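Local coordinates for abietadiene synthase, chloroplastic (Abies grandis, PDB 3S9V), which is a plastid enzyme of the terpene synthase family, a predominantly helical protein with an N-terminal terpene synthase domain and a C-terminal metal-binding domain, at residues 199-204 / 227-232; 317-322 / 352-357. One frame throughout, in Å; residues are numbered along the deposited sequence.

From the N terminus, the chain leaves helix 192-197, runs through 199-204, forms helix 215-219 and comes back at 227-232. There interaction 1 closes its loop, just before helix 232-242 begins. Well further on, 317-322 leads into helix 320-332, and interaction 2 closes when the loop before helix 363-373 passes over that helix start. The two loops follow in series, neither nested nor crossed, yet their contacts touch: Pro199 packs on Val317, and the methyl of Thr201 lies against the ring of Phe355. The starts of helices 232-242 and 320-332, each headed by a capping side chain, are thereby linked through the loops beside them.

Interaction 1. Residues 199-204 / 227-232; sequences PTTLLY and SFLSSP
The carbonyl oxygen of Leu229 is met from two quarters: the Ser230 hydroxyl bonds to it, OG to O 2.6 Å, and the Tyr204 ring brings an edge up to it, CD2 to O 3.5 Å and close to the ring plane. The serine donor comes in well off the C=O axis, at 105° to the bond and 28° out of the carbonyl plane, while Trp311 bonds to the same hydroxyl through its indole N-H. With CG anti to the backbone N (chi1 -176°), Tyr204 brings its ring alongside the turn, and its CD2 comes within 3.6 Å of Ser231 CB. Lys450 makes a cation-pi contact with this ring and a hydrogen bond to Tyr204 O, which also lies 3.2 Å from Ser231 OG. Phe228 to Ser231 form a type I' turn, closed by Ser231 N to Phe228 O at 3.1 Å and braced by an ST motif in which Ser227 OG accepts from Ser230 N at 2.9 Å. The turn starts at the Phe of an Asp-Gly-Ser-Phe sequence that, with a Gln three residues before its Asp, resembles the QW motif (Gln-x-x-Asp-Gly-Ser-Trp) of terpene cyclase helical domains. It delivers Ser231 as N-cap of helix 232-242, its OG accepting from Ser234 N. At the tip of the turn Leu229 turns toward the 3-10 segment 201-204: its CD2 methyl fits between Thr201 CA, 3.9 Å away, and Tyr204 CB, at 4.1 Å. The Phe228 ring packs among Ile218, Met219, Val238 and Cys247, and Leu203 also packs on Ile218.

Interaction 2. Residues 317-322 / 352-357; sequences VPDIDD and FFCFLG
Ile320 extends CG1 anti to the backbone N (chi1 -155°), which sends CD1 along the loop to Phe352 CB at 3.8 Å and leaves CG2 pressed on the backbone of Cys354, 3.4 Å from its CA, tighter than usual van der Waals contact. Phe355, its CG beside its own N and anti to the carbonyl carbon (chi1 -64°), brings its ring against the residues that lead into the helix, where CE2 lies 3.7 Å from Asp319 CB and Val317 CG2 approaches the same ring obliquely. Between these two apolar contacts runs the direct hydrogen bond of the pair, Ile320 N to Cys354 O, 3.0 Å long and nearly straight at 162°. Asp319 CA approaches the same oxygen at 3.3 Å as a CA-H...O contact. A water extends the link, donating to Pro318 O and accepting from Leu356 N. The sequence Asp319-Ile320-Asp321-Asp322 fits the DXDD motif of class II terpene cyclases, here at the head of helix 320-332. Asp319 is its N-cap: OD2 accepts from Asp322 N at 2.9 Å, met from above the carboxylate plane. Asp321 points its OD1 to Asn368 of helix 363-373, while Trp275 of helix 269-282 lies beside both Asp321 and Asp322. At the Phe352 end of the loop, the Phe352 ring is packed among Ile382, Ala386 and Cys389 of helix 381-397. The loop thus meets the motif through a main-chain carbonyl, a water and apolar groups; its direct bond goes to the main-chain N-H of Ile320 and none of its hydrogen bonds to 317-322 reach the carboxylates, so any influence on how the acidic groups are placed is probably exerted through the backbone.

Interaction 1. Residues 199-204 / 227-232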
loop_
_atom_site.group_PDB
_atom_site.type_symbol
_atom_site.label_atom_id
_atom_site.label_comp_id
_atom_site.label_asym_id
_atom_site.label_seq_id
_atom_site.Cartn_x
_atom_site.Cartn_y
_atom_site.Cartn_z
ATOM N N PRO A 199 25.656 -13.271 8.013
ATOM C CA PRO A 199 25.851 -12.033 7.256
ATOM C C PRO A 199 24.984 -10.961 7.915
ATOM O O PRO A 199 23.846 -11.233 8.299
ATOM C CB PRO A 199 25.349 -12.396 5.856
ATOM C CG PRO A 199 25.569 -13.894 5.777
ATOM C CD PRO A 199 25.142 -14.352 7.149
ATOM N N THR A 200 25.519 -9.758 8.079
ATOM C CA THR A 200 24.757 -8.676 8.691
ATOM C C THR A 200 25.059 -7.411 7.917
ATOM O O THR A 200 25.988 -7.396 7.112
ATOM C CB THR A 200 25.147 -8.457 10.169
ATOM O OG1 THR A 200 26.507 -8.010 10.240
ATOM C CG2 THR A 200 24.993 -9.753 10.966
ATOM N N THR A 201 24.300 -6.345 8.160
ATOM C CA THR A 201 24.535 -5.105 7.432
ATOM C C THR A 201 25.903 -4.470 7.711
ATOM O O THR A 201 26.280 -3.495 7.063
ATOM C CB THR A 201 23.411 -4.084 7.681
ATOM O OG1 THR A 201 23.334 -3.769 9.073
ATOM C CG2 THR A 201 22.074 -4.658 7.212
ATOM N N LEU A 202 26.651 -5.020 8.666
ATOM C CA LEU A 202 27.991 -4.503 8.939
ATOM C C LEU A 202 28.854 -4.777 7.700
ATOM O O LEU A 202 29.738 -3.993 7.350
ATOM C CB LEU A 202 28.609 -5.203 10.153
ATOM C CG LEU A 202 28.188 -4.718 11.538
ATOM C CD1 LEU A 202 28.602 -5.745 12.584
ATOM C CD2 LEU A 202 28.818 -3.365 11.818
ATOM N N LEU A 203 28.584 -5.901 7.042
ATOM C CA LEU A 203 29.321 -6.293 5.836
ATOM C C LEU A 203 29.119 -5.313 4.685
ATOM O O LEU A 203 29.871 -5.326 3.708
ATOM C CB LEU A 203 28.892 -7.693 5.387
ATOM C CG LEU A 203 29.128 -8.796 6.418
ATOM C CD1 LEU A 203 28.590 -10.110 5.885
ATOM C CD2 LEU A 203 30.607 -8.894 6.728
ATOM N N TYR A 204 28.092 -4.476 4.800
ATOM C CA TYR A 204 27.784 -3.484 3.781
ATOM C C TYR A 204 28.871 -2.423 3.738
ATOM O O TYR A 204 29.021 -1.718 2.742
ATOM C CB TYR A 204 26.429 -2.843 4.098
ATOM C CG TYR A 204 25.914 -1.854 3.083
ATOM C CD1 TYR A 204 25.662 -0.532 3.443
ATOM C CD2 TYR A 204 25.617 -2.248 1.777
ATOM C CE1 TYR A 204 25.123 0.374 2.535
ATOM C CE2 TYR A 204 25.078 -1.346 0.855
ATOM C CZ TYR A 204 24.833 -0.035 1.244
ATOM O OH TYR A 204 24.306 0.873 0.347
ATOM N N SER A 227 29.331 -10.942 -3.876
ATOM C CA SER A 227 29.390 -9.637 -3.232
ATOM C C SER A 227 29.326 -9.777 -1.731
ATOM O O SER A 227 29.052 -10.855 -1.200
ATOM C CB SER A 227 28.217 -8.761 -3.661
ATOM O OG SER A 227 27.107 -8.964 -2.795
ATOM N N PHE A 228 29.585 -8.671 -1.050
ATOM C CA PHE A 228 29.479 -8.627 0.392
ATOM C C PHE A 228 28.340 -7.638 0.628
ATOM O O PHE A 228 28.492 -6.425 0.466
ATOM C CB PHE A 228 30.814 -8.198 0.996
ATOM C CG PHE A 228 31.787 -9.342 1.130
ATOM C CD1 PHE A 228 31.780 -10.147 2.267
ATOM C CD2 PHE A 228 32.629 -9.683 0.071
ATOM C CE1 PHE A 228 32.586 -11.280 2.352
ATOM C CE2 PHE A 228 33.442 -10.818 0.142
ATOM C CZ PHE A 228 33.420 -11.622 1.284
ATOM N N LEU A 229 27.180 -8.203 0.951
ATOM C CA LEU A 229 25.940 -7.466 1.172
ATOM C C LEU A 229 25.611 -6.482 0.056
ATOM O O LEU A 229 25.124 -5.378 0.303
ATOM C CB LEU A 229 25.950 -6.744 2.520
ATOM C CG LEU A 229 24.703 -7.213 3.277
ATOM C CD1 LEU A 229 25.129 -8.074 4.435
ATOM C CD2 LEU A 229 23.878 -6.039 3.739
ATOM N N SER A 230 25.899 -6.909 -1.170
ATOM C CA SER A 230 25.642 -6.160 -2.397
ATOM C C SER A 230 26.399 -4.857 -2.591
ATOM O O SER A 230 26.141 -4.137 -3.559
ATOM C CB SER A 230 24.143 -5.895 -2.547
ATOM O OG SER A 230 23.722 -4.808 -1.751
ATOM N N SER A 231 27.339 -4.560 -1.699
ATOM C CA SER A 231 28.115 -3.323 -1.789
ATOM C C SER A 231 29.394 -3.441 -2.626
ATOM O O SER A 231 30.290 -4.216 -2.300
ATOM C CB SER A 231 28.473 -2.847 -0.379
ATOM O OG SER A 231 29.407 -1.785 -0.417
ATOM N N PRO A 232 29.498 -2.669 -3.720
ATOM C CA PRO A 232 30.685 -2.709 -4.584
ATOM C C PRO A 232 31.975 -2.272 -3.881
ATOM O O PRO A 232 33.023 -2.893 -4.053
ATOM C CB PRO A 232 30.308 -1.763 -5.717
ATOM C CG PRO A 232 28.832 -1.936 -5.802
ATOM C CD PRO A 232 28.435 -1.874 -4.355
#

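Interaction 2. Residues 317-322 / 352-357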
loop_
_atom_site.group_PDB
_atom_site.type_symbol
_atom_site.label_atom_id
_atom_site.label_comp_id
_atom_site.label_asym_id
_atom_site.label_seq_id
_atom_site.Cartn_x
_atom_site.Cartn_y
_atom_site.Cartn_z
ATOM N N VAL A 317 20.955 -11.575 3.131
ATOM C CA VAL A 317 20.052 -11.388 4.257
ATOM C C VAL A 317 18.753 -10.734 3.798
ATOM O O VAL A 317 18.761 -9.813 2.979
ATOM C CB VAL A 317 20.681 -10.495 5.367
ATOM C CG1 VAL A 317 22.049 -11.022 5.745
ATOM C CG2 VAL A 317 20.780 -9.049 4.902
ATOM N N PRO A 318 17.612 -11.210 4.316
ATOM C CA PRO A 318 16.334 -10.622 3.917
ATOM C C PRO A 318 16.073 -9.401 4.779
ATOM O O PRO A 318 16.734 -9.215 5.802
ATOM C CB PRO A 318 15.346 -11.743 4.206
ATOM C CG PRO A 318 15.908 -12.320 5.485
ATOM C CD PRO A 318 17.404 -12.385 5.185
ATOM N N ASP A 319 15.125 -8.568 4.362
ATOM C CA ASP A 319 14.766 -7.393 5.151
ATOM C C ASP A 319 13.249 -7.315 5.238
ATOM O O ASP A 319 12.542 -7.673 4.295
ATOM C CB ASP A 319 15.331 -6.112 4.541
ATOM C CG ASP A 319 14.666 -5.739 3.243
ATOM O OD1 ASP A 319 14.953 -6.389 2.218
ATOM O OD2 ASP A 319 13.852 -4.795 3.251
ATOM N N ILE A 320 12.751 -6.837 6.372
ATOM C CA ILE A 320 11.320 -6.753 6.594
ATOM C C ILE A 320 10.576 -5.871 5.588
ATOM O O ILE A 320 9.414 -6.127 5.285
ATOM C CB ILE A 320 11.020 -6.264 8.026
ATOM C CG1 ILE A 320 9.635 -6.748 8.459
ATOM C CG2 ILE A 320 11.100 -4.745 8.091
ATOM C CD1 ILE A 320 9.334 -6.483 9.918
ATOM N N ASP A 321 11.242 -4.849 5.056
ATOM C CA ASP A 321 10.587 -3.952 4.106
ATOM C C ASP A 321 10.254 -4.667 2.798
ATOM O O ASP A 321 9.104 -4.665 2.378
ATOM C CB ASP A 321 11.466 -2.720 3.834
ATOM C CG ASP A 321 10.651 -1.490 3.420
ATOM O OD1 ASP A 321 9.396 -1.572 3.356
ATOM O OD2 ASP A 321 11.273 -0.435 3.166
ATOM N N ASP A 322 11.255 -5.276 2.158
ATOM C CA ASP A 322 11.029 -5.999 0.907
ATOM C C ASP A 322 10.128 -7.214 1.133
ATOM O O ASP A 322 9.319 -7.568 0.272
ATOM C CB ASP A 322 12.345 -6.498 0.303
ATOM C CG ASP A 322 13.180 -5.386 -0.293
ATOM O OD1 ASP A 322 14.078 -4.875 0.406
ATOM O OD2 ASP A 322 12.933 -5.018 -1.463
ATOM N N PHE A 352 9.070 -5.966 15.970
ATOM C CA PHE A 352 9.622 -6.301 14.662
ATOM C C PHE A 352 10.661 -5.279 14.232
ATOM O O PHE A 352 10.486 -4.078 14.443
ATOM C CB PHE A 352 8.519 -6.377 13.610
ATOM C CG PHE A 352 7.559 -7.500 13.826
ATOM C CD1 PHE A 352 6.643 -7.454 14.870
ATOM C CD2 PHE A 352 7.577 -8.612 12.990
ATOM C CE1 PHE A 352 5.756 -8.496 15.075
ATOM C CE2 PHE A 352 6.699 -9.661 13.185
ATOM C CZ PHE A 352 5.784 -9.605 14.230
ATOM N N PHE A 353 11.740 -5.771 13.626
ATOM C CA PHE A 353 12.822 -4.920 13.167
ATOM C C PHE A 353 13.133 -5.235 11.699
ATOM O O PHE A 353 12.720 -6.273 11.186
ATOM C CB PHE A 353 14.036 -5.132 14.077
ATOM C CG PHE A 353 13.764 -4.787 15.524
ATOM C CD1 PHE A 353 13.837 -3.469 15.966
ATOM C CD2 PHE A 353 13.384 -5.772 16.427
ATOM C CE1 PHE A 353 13.534 -3.135 17.289
ATOM C CE2 PHE A 353 13.075 -5.455 17.754
ATOM C CZ PHE A 353 13.152 -4.132 18.184
ATOM N N CYS A 354 13.843 -4.334 11.025
ATOM C CA CYS A 354 14.149 -4.503 9.612
ATOM C C CYS A 354 15.083 -5.677 9.296
ATOM O O CYS A 354 15.022 -6.253 8.205
ATOM C CB CYS A 354 14.720 -3.194 9.048
ATOM S SG CYS A 354 14.582 -3.018 7.244
ATOM N N PHE A 355 15.937 -6.041 10.246
ATOM C CA PHE A 355 16.858 -7.155 10.040
ATOM C C PHE A 355 16.896 -8.108 11.226
ATOM O O PHE A 355 16.710 -7.697 12.367
ATOM C CB PHE A 355 18.273 -6.642 9.763
ATOM C CG PHE A 355 18.393 -5.857 8.489
ATOM C CD1 PHE A 355 18.330 -4.467 8.502
ATOM C CD2 PHE A 355 18.552 -6.509 7.272
ATOM C CE1 PHE A 355 18.425 -3.733 7.317
ATOM C CE2 PHE A 355 18.648 -5.785 6.080
ATOM C CZ PHE A 355 18.584 -4.395 6.105
ATOM N N LEU A 356 17.126 -9.387 10.951
ATOM C CA LEU A 356 17.204 -10.376 12.016
ATOM C C LEU A 356 18.409 -10.025 12.889
ATOM O O LEU A 356 19.473 -9.668 12.378
ATOM C CB LEU A 356 17.358 -11.787 11.421
ATOM C CG LEU A 356 17.522 -12.980 12.379
ATOM C CD1 LEU A 356 17.128 -14.265 11.673
ATOM C CD2 LEU A 356 18.960 -13.080 12.868
ATOM N N GLY A 357 18.228 -10.093 14.202
ATOM C CA GLY A 357 19.317 -9.804 15.117
ATOM C C GLY A 357 19.763 -8.359 15.266
ATOM O O GLY A 357 20.868 -8.107 15.746
HETATM O O HOH W 1 17.620 -10.279 8.214
#